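Local coordinates for uncharacterized hypothetical protein (Parabacteroides merdae, PDB 4EI0) that is of unknown function but belongs to the DUF4466 family and is built mainly of antiparallel beta sheets, at residues B[181-184]-B[189-192]; B[260-265]-B[288-293]. One frame throughout, in Å; residues are numbered along the deposited sequence.

Contact 1 (B[181-184]-B[189-192])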
ATOM      1  N   ALA B 181      -4.195  55.499  -5.527  1.00 59.72           N
ATOM      2  CA  ALA B 181      -5.090  55.836  -4.422  1.00 67.98           C
ATOM      3  C   ALA B 181      -4.293  55.851  -3.143  1.00 63.70           C
ATOM      4  O   ALA B 181      -4.472  56.738  -2.322  1.00 65.77           O
ATOM      5  CB  ALA B 181      -6.180  54.804  -4.287  1.00 54.40           C
ATOM      6  N   ASP B 182      -3.408  54.862  -2.984  1.00 61.88           N
ATOM      7  CA  ASP B 182      -2.561  54.786  -1.777  1.00 53.34           C
ATOM      8  C   ASP B 182      -1.764  56.052  -1.601  1.00 55.78           C
ATOM      9  O   ASP B 182      -1.759  56.654  -0.524  1.00 63.10           O
ATOM     10  CB  ASP B 182      -1.644  53.604  -1.804  1.00 63.03           C
ATOM     11  CG  ASP B 182      -2.384  52.278  -1.768  1.00 66.60           C
ATOM     12  OD1 ASP B 182      -3.457  52.176  -1.152  1.00 75.71           O
ATOM     13  OD2 ASP B 182      -1.887  51.317  -2.388  1.00 65.32           O
ATOM     14  N   LEU B 183      -1.152  56.515  -2.683  1.00 53.56           N
ATOM     15  CA  LEU B 183      -0.388  57.746  -2.637  1.00 58.37           C
ATOM     16  C   LEU B 183      -1.223  59.002  -2.460  1.00 62.40           C
ATOM     17  O   LEU B 183      -0.697  59.999  -1.972  1.00 62.27           O
ATOM     18  CB  LEU B 183       0.549  57.881  -3.861  1.00 61.18           C
ATOM     19  CG  LEU B 183       1.939  57.242  -3.682  1.00 64.55           C
ATOM     20  CD1 LEU B 183       1.832  55.745  -3.425  1.00 51.67           C
ATOM     21  CD2 LEU B 183       2.857  57.551  -4.844  1.00 62.04           C
ATOM     22  N   GLN B 184      -2.486  59.028  -2.914  1.00 67.25           N
ATOM     23  CA  GLN B 184      -3.293  60.249  -2.735  1.00 64.23           C
ATOM     24  C   GLN B 184      -3.603  60.440  -1.232  1.00 63.55           C
ATOM     25  O   GLN B 184      -3.548  61.581  -0.711  1.00 75.96           O
ATOM     26  CB  GLN B 184      -4.590  60.245  -3.577  1.00 65.58           C
ATOM     27  CG  GLN B 184      -5.357  61.583  -3.492  1.00 83.41           C
ATOM     28  CD  GLN B 184      -6.208  61.717  -2.225  1.00 92.25           C
ATOM     29  OE1 GLN B 184      -6.765  60.736  -1.723  1.00 98.13           O
ATOM     30  NE2 GLN B 184      -6.283  62.927  -1.689  1.00 96.41           N
ATOM     31  N   LEU B 189       4.128  57.666   1.095  1.00 57.72           N
ATOM     32  CA  LEU B 189       4.484  56.396   0.511  1.00 51.08           C
ATOM     33  C   LEU B 189       5.395  56.570  -0.708  1.00 47.69           C
ATOM     34  O   LEU B 189       6.151  55.653  -0.991  1.00 50.21           O
ATOM     35  CB  LEU B 189       3.259  55.536   0.141  1.00 57.27           C
ATOM     36  CG  LEU B 189       2.416  55.065   1.314  1.00 58.14           C
ATOM     37  CD1 LEU B 189       1.122  54.540   0.718  1.00 61.19           C
ATOM     38  CD2 LEU B 189       3.116  53.979   2.157  1.00 55.66           C
ATOM     39  N   ALA B 190       5.327  57.688  -1.435  1.00 46.25           N
ATOM     40  CA  ALA B 190       6.211  57.935  -2.581  1.00 55.69           C
ATOM     41  C   ALA B 190       7.708  57.708  -2.274  1.00 51.54           C
ATOM     42  O   ALA B 190       8.441  57.225  -3.127  1.00 54.48           O
ATOM     43  CB  ALA B 190       5.982  59.317  -3.173  1.00 47.54           C
ATOM     44  N   ALA B 191       8.138  57.990  -1.051  1.00 61.24           N
ATOM     45  CA  ALA B 191       9.537  57.793  -0.632  1.00 57.83           C
ATOM     46  C   ALA B 191       9.971  56.312  -0.585  1.00 54.13           C
ATOM     47  O   ALA B 191      11.131  56.025  -0.648  1.00 65.98           O
ATOM     48  CB  ALA B 191       9.795  58.501   0.680  1.00 46.24           C
ATOM     49  N   LYS B 192       9.025  55.381  -0.461  1.00 50.88           N
ATOM     50  CA  LYS B 192       9.275  53.920  -0.463  1.00 54.08           C
ATOM     51  C   LYS B 192       9.276  53.302  -1.878  1.00 44.42           C
ATOM     52  O   LYS B 192       9.548  52.118  -2.013  1.00 50.52           O
ATOM     53  CB  LYS B 192       8.162  53.185   0.330  1.00 62.62           C
ATOM     54  CG  LYS B 192       8.444  53.035   1.800  1.00 66.06           C
ATOM     55  CD  LYS B 192       7.175  52.917   2.631  1.00 73.46           C
ATOM     56  CE  LYS B 192       6.455  51.632   2.352  1.00 59.60           C
ATOM     57  NZ  LYS B 192       5.897  51.003   3.572  1.00 52.97           N
TER
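Leu183 of the short helix 180-185 and Leu189 of the loop that follows it meet through their aliphatic branches, closing the connection between strands 176-178 and 195-199. No hydrogen bond spans the two segments here; the contact is one of apolar side chains. The backbones come nearest at Leu183 CA and Leu189 CA, 6.0 Å apart.

The two branches of Leu183 divide the work. Its CD1 lies against Leu189 CB at 3.8 Å, near the base of that side chain, while CD2 reaches the methyl CB of Ala190 at 4.0 Å. The fork thus straddles two consecutive residues, and Leu183 CG stands over the peptide that joins them, 4.1 Å from Ala190 N. The first torsion of Leu183, chi1 -88°, is swung past the staggered position, and the next, chi2 61°, spreads the methyls so that each finds a different partner.

Leu189 replies with a different part of itself. Its CG sits anti to its own carbonyl carbon, chi1 -65°, which carries the side chain across to Asp182. The carboxylate of Asp182 is engaged elsewhere, its OD2 accepting from the backbone N of Ser179 just ahead of the helix.

Tyr178, on strand 176-178, touches both leucines and joins the pair to the neighbouring sheet. Its hydroxyl is also hydrogen-bonded to Lys192 NZ. Within 189-192, Lys192 N bonds to Leu189 O at 2.9 Å. On the helix side, Leu189 CD1 rests 3.8 Å from Asp182 O and 3.9 Å from Asp182 CB.

Contact 2 (B[260-265]-B[288-293])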
ATOM      1  N   GLU B 260      24.187  37.503  -4.448  1.00 50.22           N
ATOM      2  CA  GLU B 260      25.482  37.997  -3.991  1.00 58.07           C
ATOM      3  C   GLU B 260      26.437  38.284  -5.148  1.00 63.08           C
ATOM      4  O   GLU B 260      27.244  39.185  -5.043  1.00 64.65           O
ATOM      5  CB  GLU B 260      26.169  36.991  -3.053  1.00 64.27           C
ATOM      6  CG  GLU B 260      25.598  36.931  -1.640  1.00 58.79           C
ATOM      7  CD  GLU B 260      25.887  38.191  -0.793  1.00 69.87           C
ATOM      8  OE1 GLU B 260      26.668  39.065  -1.225  1.00 70.25           O
ATOM      9  OE2 GLU B 260      25.317  38.306   0.326  1.00 73.68           O
ATOM     10  N   THR B 261      26.350  37.512  -6.228  1.00 60.37           N
ATOM     11  CA  THR B 261      27.361  37.529  -7.285  1.00 62.09           C
ATOM     12  C   THR B 261      26.854  38.144  -8.613  1.00 61.40           C
ATOM     13  O   THR B 261      27.634  38.314  -9.507  1.00 59.88           O
ATOM     14  CB  THR B 261      27.940  36.116  -7.548  1.00 64.82           C
ATOM     15  OG1 THR B 261      26.897  35.254  -7.971  1.00 66.30           O
ATOM     16  CG2 THR B 261      28.638  35.504  -6.297  1.00 59.92           C
ATOM     17  N   ILE B 262      25.580  38.519  -8.746  1.00 55.40           N
ATOM     18  CA  ILE B 262      25.115  39.245  -9.966  1.00 51.17           C
ATOM     19  C   ILE B 262      25.927  40.543 -10.169  1.00 53.33           C
ATOM     20  O   ILE B 262      26.178  41.307  -9.220  1.00 54.58           O
ATOM     21  CB  ILE B 262      23.569  39.511  -9.957  1.00 60.92           C
ATOM     22  CG1 ILE B 262      23.073  39.944 -11.339  1.00 67.74           C
ATOM     23  CG2 ILE B 262      23.145  40.519  -8.891  1.00 48.93           C
ATOM     24  CD1 ILE B 262      22.878  38.772 -12.280  1.00 61.53           C
ATOM     25  N   ASP B 263      26.388  40.771 -11.396  1.00 65.83           N
ATOM     26  CA  ASP B 263      27.124  41.990 -11.728  1.00 62.63           C
ATOM     27  C   ASP B 263      26.141  43.057 -12.130  1.00 57.99           C
ATOM     28  O   ASP B 263      25.433  42.897 -13.139  1.00 68.73           O
ATOM     29  CB  ASP B 263      28.079  41.747 -12.892  1.00 71.50           C
ATOM     30  CG  ASP B 263      28.976  42.944 -13.173  1.00 67.55           C
ATOM     31  OD1 ASP B 263      28.812  44.004 -12.543  1.00 79.40           O
ATOM     32  OD2 ASP B 263      29.879  42.808 -14.018  1.00 66.83           O
HETATM   33  N   MSE B 264      26.077  44.126 -11.343  1.00 55.71           N
HETATM   34  CA  MSE B 264      25.141  45.224 -11.615  1.00 57.01           C
HETATM   35  C   MSE B 264      25.799  46.422 -12.279  1.00 57.90           C
HETATM   36  O   MSE B 264      25.185  47.485 -12.328  1.00 64.69           O
HETATM   37  CB  MSE B 264      24.455  45.701 -10.341  1.00 60.14           C
HETATM   38  CG  MSE B 264      23.684  44.637  -9.571  1.00 69.37           C
HETATM   39 SE   MSE B 264      22.003  44.002 -10.382  0.75 64.09          SE
HETATM   40  CE  MSE B 264      21.097  45.732 -10.822  1.00 49.20           C
ATOM     41  N   SER B 265      27.020  46.242 -12.807  1.00 59.84           N
ATOM     42  CA  SER B 265      27.784  47.309 -13.481  1.00 65.40           C
ATOM     43  C   SER B 265      27.103  47.850 -14.709  1.00 65.38           C
ATOM     44  O   SER B 265      27.085  49.049 -14.922  1.00 72.32           O
ATOM     45  CB  SER B 265      29.151  46.788 -13.966  1.00 65.01           C
ATOM     46  OG  SER B 265      30.052  46.707 -12.896  1.00 79.83           O
ATOM     47  N   LYS B 288      20.671  48.364  -0.341  1.00 45.95           N
ATOM     48  CA  LYS B 288      20.168  47.556   0.752  1.00 51.62           C
ATOM     49  C   LYS B 288      19.590  46.226   0.284  1.00 47.41           C
ATOM     50  O   LYS B 288      19.832  45.189   0.910  1.00 46.63           O
ATOM     51  CB  LYS B 288      19.122  48.340   1.543  1.00 53.05           C
ATOM     52  CG  LYS B 288      18.642  47.677   2.822  1.00 64.88           C
ATOM     53  CD  LYS B 288      18.317  48.713   3.910  1.00 87.66           C
ATOM     54  CE  LYS B 288      17.868  48.091   5.234  1.00 89.90           C
ATOM     55  NZ  LYS B 288      16.448  47.644   5.124  1.00 78.67           N
ATOM     56  N   TYR B 289      18.851  46.240  -0.816  1.00 41.49           N
ATOM     57  CA  TYR B 289      18.223  45.023  -1.326  1.00 43.55           C
ATOM     58  C   TYR B 289      18.527  44.852  -2.823  1.00 41.93           C
ATOM     59  O   TYR B 289      18.656  45.840  -3.560  1.00 40.76           O
ATOM     60  CB  TYR B 289      16.699  45.081  -1.141  1.00 48.73           C
ATOM     61  CG  TYR B 289      16.139  45.072   0.293  1.00 47.27           C
ATOM     62  CD1 TYR B 289      15.954  43.883   0.993  1.00 45.03           C
ATOM     63  CD2 TYR B 289      15.747  46.262   0.918  1.00 51.93           C
ATOM     64  CE1 TYR B 289      15.431  43.887   2.287  1.00 49.19           C
ATOM     65  CE2 TYR B 289      15.228  46.276   2.215  1.00 58.39           C
ATOM     66  CZ  TYR B 289      15.075  45.087   2.895  1.00 48.18           C
ATOM     67  OH  TYR B 289      14.537  45.130   4.150  1.00 78.14           O
ATOM     68  N   ARG B 290      18.639  43.587  -3.236  1.00 37.77           N
ATOM     69  CA  ARG B 290      18.557  43.200  -4.616  1.00 39.05           C
ATOM     70  C   ARG B 290      17.340  42.347  -4.815  1.00 45.14           C
ATOM     71  O   ARG B 290      16.857  41.729  -3.869  1.00 42.54           O
ATOM     72  CB  ARG B 290      19.790  42.448  -5.020  1.00 42.31           C
ATOM     73  CG  ARG B 290      20.938  43.373  -5.266  1.00 49.56           C
ATOM     74  CD  ARG B 290      22.186  42.563  -5.554  1.00 49.63           C
ATOM     75  NE  ARG B 290      23.255  43.483  -5.805  1.00 47.79           N
ATOM     76  CZ  ARG B 290      24.466  43.122  -6.190  1.00 61.68           C
ATOM     77  NH1 ARG B 290      24.825  41.839  -6.357  1.00 62.75           N
ATOM     78  NH2 ARG B 290      25.330  44.082  -6.398  1.00 55.89           N
ATOM     79  N   ALA B 291      16.811  42.325  -6.027  1.00 42.69           N
ATOM     80  CA  ALA B 291      15.592  41.537  -6.269  1.00 39.57           C
ATOM     81  C   ALA B 291      15.605  41.080  -7.716  1.00 43.57           C
ATOM     82  O   ALA B 291      16.339  41.637  -8.556  1.00 40.93           O
ATOM     83  CB  ALA B 291      14.361  42.378  -5.998  1.00 36.08           C
ATOM     84  N   TYR B 292      14.774  40.093  -8.010  1.00 41.25           N
ATOM     85  CA  TYR B 292      14.519  39.675  -9.374  1.00 37.26           C
ATOM     86  C   TYR B 292      13.017  39.712  -9.532  1.00 34.89           C
ATOM     87  O   TYR B 292      12.278  39.023  -8.782  1.00 38.65           O
ATOM     88  CB  TYR B 292      15.082  38.250  -9.665  1.00 41.81           C
ATOM     89  CG  TYR B 292      14.772  37.764 -11.063  1.00 43.84           C
ATOM     90  CD1 TYR B 292      15.317  38.410 -12.165  1.00 44.45           C
ATOM     91  CD2 TYR B 292      13.915  36.713 -11.293  1.00 41.31           C
ATOM     92  CE1 TYR B 292      15.028  38.019 -13.462  1.00 47.07           C
ATOM     93  CE2 TYR B 292      13.632  36.294 -12.608  1.00 45.13           C
ATOM     94  CZ  TYR B 292      14.147  36.978 -13.679  1.00 46.49           C
ATOM     95  OH  TYR B 292      13.912  36.575 -14.985  1.00 51.62           O
ATOM     96  N   VAL B 293      12.552  40.511 -10.483  1.00 36.31           N
ATOM     97  CA  VAL B 293      11.138  40.658 -10.815  1.00 40.31           C
ATOM     98  C   VAL B 293      10.853  39.862 -12.105  1.00 48.42           C
ATOM     99  O   VAL B 293      11.512  40.063 -13.117  1.00 45.77           O
ATOM    100  CB  VAL B 293      10.807  42.125 -11.056  1.00 43.31           C
ATOM    101  CG1 VAL B 293       9.297  42.281 -11.349  1.00 41.76           C
ATOM    102  CG2 VAL B 293      11.324  42.966  -9.894  1.00 42.70           C
TER
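Arg290 extends from strand 289-299 to the chain leaving helix 256-261, where Ile262 and Met264 receive its guanidinium. Packing is closest at this flat group. Met264, a selenomethionine, brings CG over one face, 3.5 Å above the plane and displaced toward the rim, 3.6 Å from Arg290 NH2. Beside it, the CG2 branch of Ile262 comes within 3.3 Å of Arg290 NH1, and Ile262 O approaches the same nitrogen obliquely at 3.2 Å. The Arg290 chain is fully extended from CG to NE (chi2 175°, chi3 179°), which gives it the length to span the gap.

This is an arginine of a beta sheet tying down the C-terminal end of a helix: NH1 donates to Phe259 O, just before the segment, while NE forms a salt bridge with Glu283 on the adjacent strand 278-283. Shortening Arg290 to an alanine would probably leave the Glu283 carboxylate without its cationic mate and Phe259 O without its donor, and would open a gap beside Met264 CG.

At Glu260 the side-chain contact thins. Glu260 turns its CB away from the strand; its OE1 stays 6.1 Å from Arg290 NH1, and its OE2 bonds instead to Tyr310 OH. At the exposed far end, Asp263 and Ser265 stand clear of the strand in an Asx turn, Asp263 OD1 accepting from Ser265 N at 2.9 Å and also from Ser265 OG.

In the fold
From the N terminus, the chain first builds two five-stranded antiparallel sheets and then enters the part that holds both contacts. Contact 1 comes first, closing a short loop with four residues between its segments; it folds helix 180-185 against the turn leading to strand 195-199. Contact 2 opens later and closes a longer loop of 22 intervening residues, which includes strands 270-274 and 278-283, tying the end of helix 256-261 to strand 289-299. The two follow in series, neither nested nor crossed. Their centres lie 25 Å apart and they do not touch: contact 1 adjoins the sheet containing 176-178, contact 2 the sheet containing 289-299.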